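Local coordinates for Serine/threonine-protein kinase Tel1 (Chaetomium thermophilum, PDB 6SKY) that probably phosphorylates serine and threonine residues of target proteins in [ST]-Q motifs with ATP, signalling DNA damage to the checkpoint, at residues I1924-A1929 with E2814-R2819. Numbering follows the deposited sequence.
Sequences IDDPDA and EGVFRR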
loop_
_atom_site.group_PDB
_atom_site.type_symbol
_atom_site.label_atom_id
_atom_site.label_comp_id
_atom_site.label_asym_id
_atom_site.label_seq_id
_atom_site.Cartn_x
_atom_site.Cartn_y
_atom_site.Cartn_z
ATOM N N ILE A 1924 3.735 -22.699 -20.310
ATOM C CA ILE A 1924 5.108 -23.037 -19.993
ATOM C C ILE A 1924 5.359 -22.771 -18.514
ATOM O O ILE A 1924 4.673 -21.974 -17.867
ATOM C CB ILE A 1924 6.091 -22.258 -20.878
ATOM C CG1 ILE A 1924 7.332 -23.090 -21.149
ATOM C CG2 ILE A 1924 6.495 -20.963 -20.226
ATOM C CD1 ILE A 1924 8.156 -22.553 -22.249
ATOM N N ASP A 1925 6.351 -23.469 -17.969
ATOM C CA ASP A 1925 6.560 -23.527 -16.525
ATOM C C ASP A 1925 7.662 -22.551 -16.120
ATOM O O ASP A 1925 8.794 -22.928 -15.825
ATOM C CB ASP A 1925 6.884 -24.952 -16.103
ATOM C CG ASP A 1925 6.929 -25.114 -14.608
ATOM O OD1 ASP A 1925 6.493 -24.186 -13.901
ATOM O OD2 ASP A 1925 7.405 -26.166 -14.135
ATOM N N ASP A 1926 7.305 -21.270 -16.085
ATOM C CA ASP A 1926 8.192 -20.246 -15.588
ATOM C C ASP A 1926 7.319 -19.196 -14.929
ATOM O O ASP A 1926 6.230 -18.904 -15.438
ATOM C CB ASP A 1926 9.037 -19.604 -16.689
ATOM C CG ASP A 1926 10.347 -19.051 -16.165
ATOM O OD1 ASP A 1926 11.096 -19.819 -15.532
ATOM O OD2 ASP A 1926 10.635 -17.860 -16.384
ATOM N N PRO A 1927 7.750 -18.621 -13.808
ATOM C CA PRO A 1927 6.935 -17.580 -13.178
ATOM C C PRO A 1927 6.833 -16.300 -13.994
ATOM O O PRO A 1927 5.778 -15.661 -13.972
ATOM C CB PRO A 1927 7.649 -17.334 -11.842
ATOM C CG PRO A 1927 8.561 -18.472 -11.654
ATOM C CD PRO A 1927 8.933 -18.957 -13.004
ATOM N N ASP A 1928 7.878 -15.908 -14.723
ATOM C CA ASP A 1928 7.962 -14.561 -15.266
ATOM C C ASP A 1928 7.785 -14.460 -16.770
ATOM O O ASP A 1928 7.650 -13.346 -17.272
ATOM C CB ASP A 1928 9.311 -13.930 -14.908
ATOM C CG ASP A 1928 9.609 -13.988 -13.435
ATOM O OD1 ASP A 1928 8.664 -13.919 -12.630
ATOM O OD2 ASP A 1928 10.798 -14.104 -13.079
ATOM N N ALA A 1929 7.788 -15.568 -17.503
ATOM C CA ALA A 1929 7.828 -15.476 -18.958
ATOM C C ALA A 1929 6.554 -14.864 -19.523
ATOM O O ALA A 1929 6.607 -14.077 -20.474
ATOM C CB ALA A 1929 8.070 -16.855 -19.555
ATOM N N GLU A 2814 11.660 -7.489 -21.761
ATOM C CA GLU A 2814 10.437 -7.731 -21.021
ATOM C C GLU A 2814 10.386 -9.166 -20.531
ATOM O O GLU A 2814 10.991 -10.066 -21.107
ATOM C CB GLU A 2814 9.239 -7.453 -21.906
ATOM C CG GLU A 2814 9.538 -6.484 -23.000
ATOM C CD GLU A 2814 9.546 -5.068 -22.506
ATOM O OE1 GLU A 2814 8.955 -4.820 -21.436
ATOM O OE2 GLU A 2814 10.135 -4.199 -23.182
ATOM N N GLY A 2815 9.647 -9.385 -19.461
ATOM C CA GLY A 2815 9.491 -10.736 -18.985
ATOM C C GLY A 2815 10.442 -11.074 -17.870
ATOM O O GLY A 2815 10.367 -10.478 -16.805
ATOM N N VAL A 2816 11.356 -12.010 -18.106
ATOM C CA VAL A 2816 12.197 -12.507 -17.027
ATOM C C VAL A 2816 13.194 -11.449 -16.581
ATOM O O VAL A 2816 13.416 -11.259 -15.383
ATOM C CB VAL A 2816 12.895 -13.806 -17.459
ATOM C CG1 VAL A 2816 13.798 -14.314 -16.373
ATOM C CG2 VAL A 2816 11.879 -14.842 -17.806
ATOM N N PHE A 2817 13.800 -10.733 -17.523
ATOM C CA PHE A 2817 14.858 -9.799 -17.159
ATOM C C PHE A 2817 14.315 -8.637 -16.348
ATOM O O PHE A 2817 14.868 -8.289 -15.304
ATOM C CB PHE A 2817 15.572 -9.287 -18.405
ATOM C CG PHE A 2817 16.645 -8.292 -18.110
ATOM C CD1 PHE A 2817 17.838 -8.689 -17.561
ATOM C CD2 PHE A 2817 16.458 -6.958 -18.372
ATOM C CE1 PHE A 2817 18.812 -7.783 -17.284
ATOM C CE2 PHE A 2817 17.433 -6.055 -18.093
ATOM C CZ PHE A 2817 18.610 -6.469 -17.549
ATOM N N ARG A 2818 13.234 -8.020 -16.809
ATOM C CA ARG A 2818 12.708 -6.848 -16.125
ATOM C C ARG A 2818 12.103 -7.210 -14.777
ATOM O O ARG A 2818 12.289 -6.488 -13.792
ATOM C CB ARG A 2818 11.687 -6.167 -17.017
ATOM C CG ARG A 2818 11.459 -4.739 -16.691
ATOM C CD ARG A 2818 10.520 -4.115 -17.675
ATOM N NE ARG A 2818 11.135 -3.955 -18.982
ATOM C CZ ARG A 2818 11.671 -2.825 -19.416
ATOM N NH1 ARG A 2818 12.207 -2.769 -20.619
ATOM N NH2 ARG A 2818 11.667 -1.755 -18.647
ATOM N N ARG A 2819 11.405 -8.341 -14.699
ATOM C CA ARG A 2819 10.848 -8.772 -13.426
ATOM C C ARG A 2819 11.941 -9.130 -12.435
ATOM O O ARG A 2819 11.815 -8.846 -11.244
ATOM C CB ARG A 2819 9.914 -9.957 -13.629
ATOM C CG ARG A 2819 8.699 -9.655 -14.449
ATOM C CD ARG A 2819 7.463 -9.651 -13.621
ATOM N NE ARG A 2819 7.202 -10.949 -13.027
ATOM C CZ ARG A 2819 6.286 -11.156 -12.093
ATOM N NH1 ARG A 2819 6.106 -12.367 -11.593
ATOM N NH2 ARG A 2819 5.559 -10.148 -11.654
#
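D1928 and R2819 form a salt bridge where the FAT region meets the kinase domain of this PIKK-family enzyme: a loop after helix 1916-1923 lies against the first turn of kinase helix 2816-2828. In the polar part, NH1 of R2819 donates to OD1 of D1928 over 3.2 Å, at an N-H...O angle of 149°, and NE adds a weak second bond to the same oxygen. OD1 thus sits at the guanidinium edge, near its plane, but is approached on its anti side with the two flat groups turned 75° apart, so this is not the coplanar two-oxygen pairing of a bidentate bridge. Bends at chi2 and chi3 fold the arginine chain back to bring both donors to this oxygen. R2642 makes a further salt bridge to OD1, and two arginines sharing the aspartate would probably favour its ionised form; R2819 also makes a cation-pi contact with Y1931.

Nonpolar contact falls mainly on V2816. CG2 of V2816, the branch turned to the loop, lies 4.0 Å from CB of D1928, while CB of D1928 also rests 3.9 Å from CA of V2816. OD2 of D1926 meets the same methyl, CG2 of V2816, at 3.6 Å, the two side chains crossing at about a right angle; this sets a polar atom against a methyl and is not a hydrogen bond.

The backbones come close at the helix start, where G2815 holds the N-cap position and its CA lies 3.6 Å from the carbonyl O of D1928.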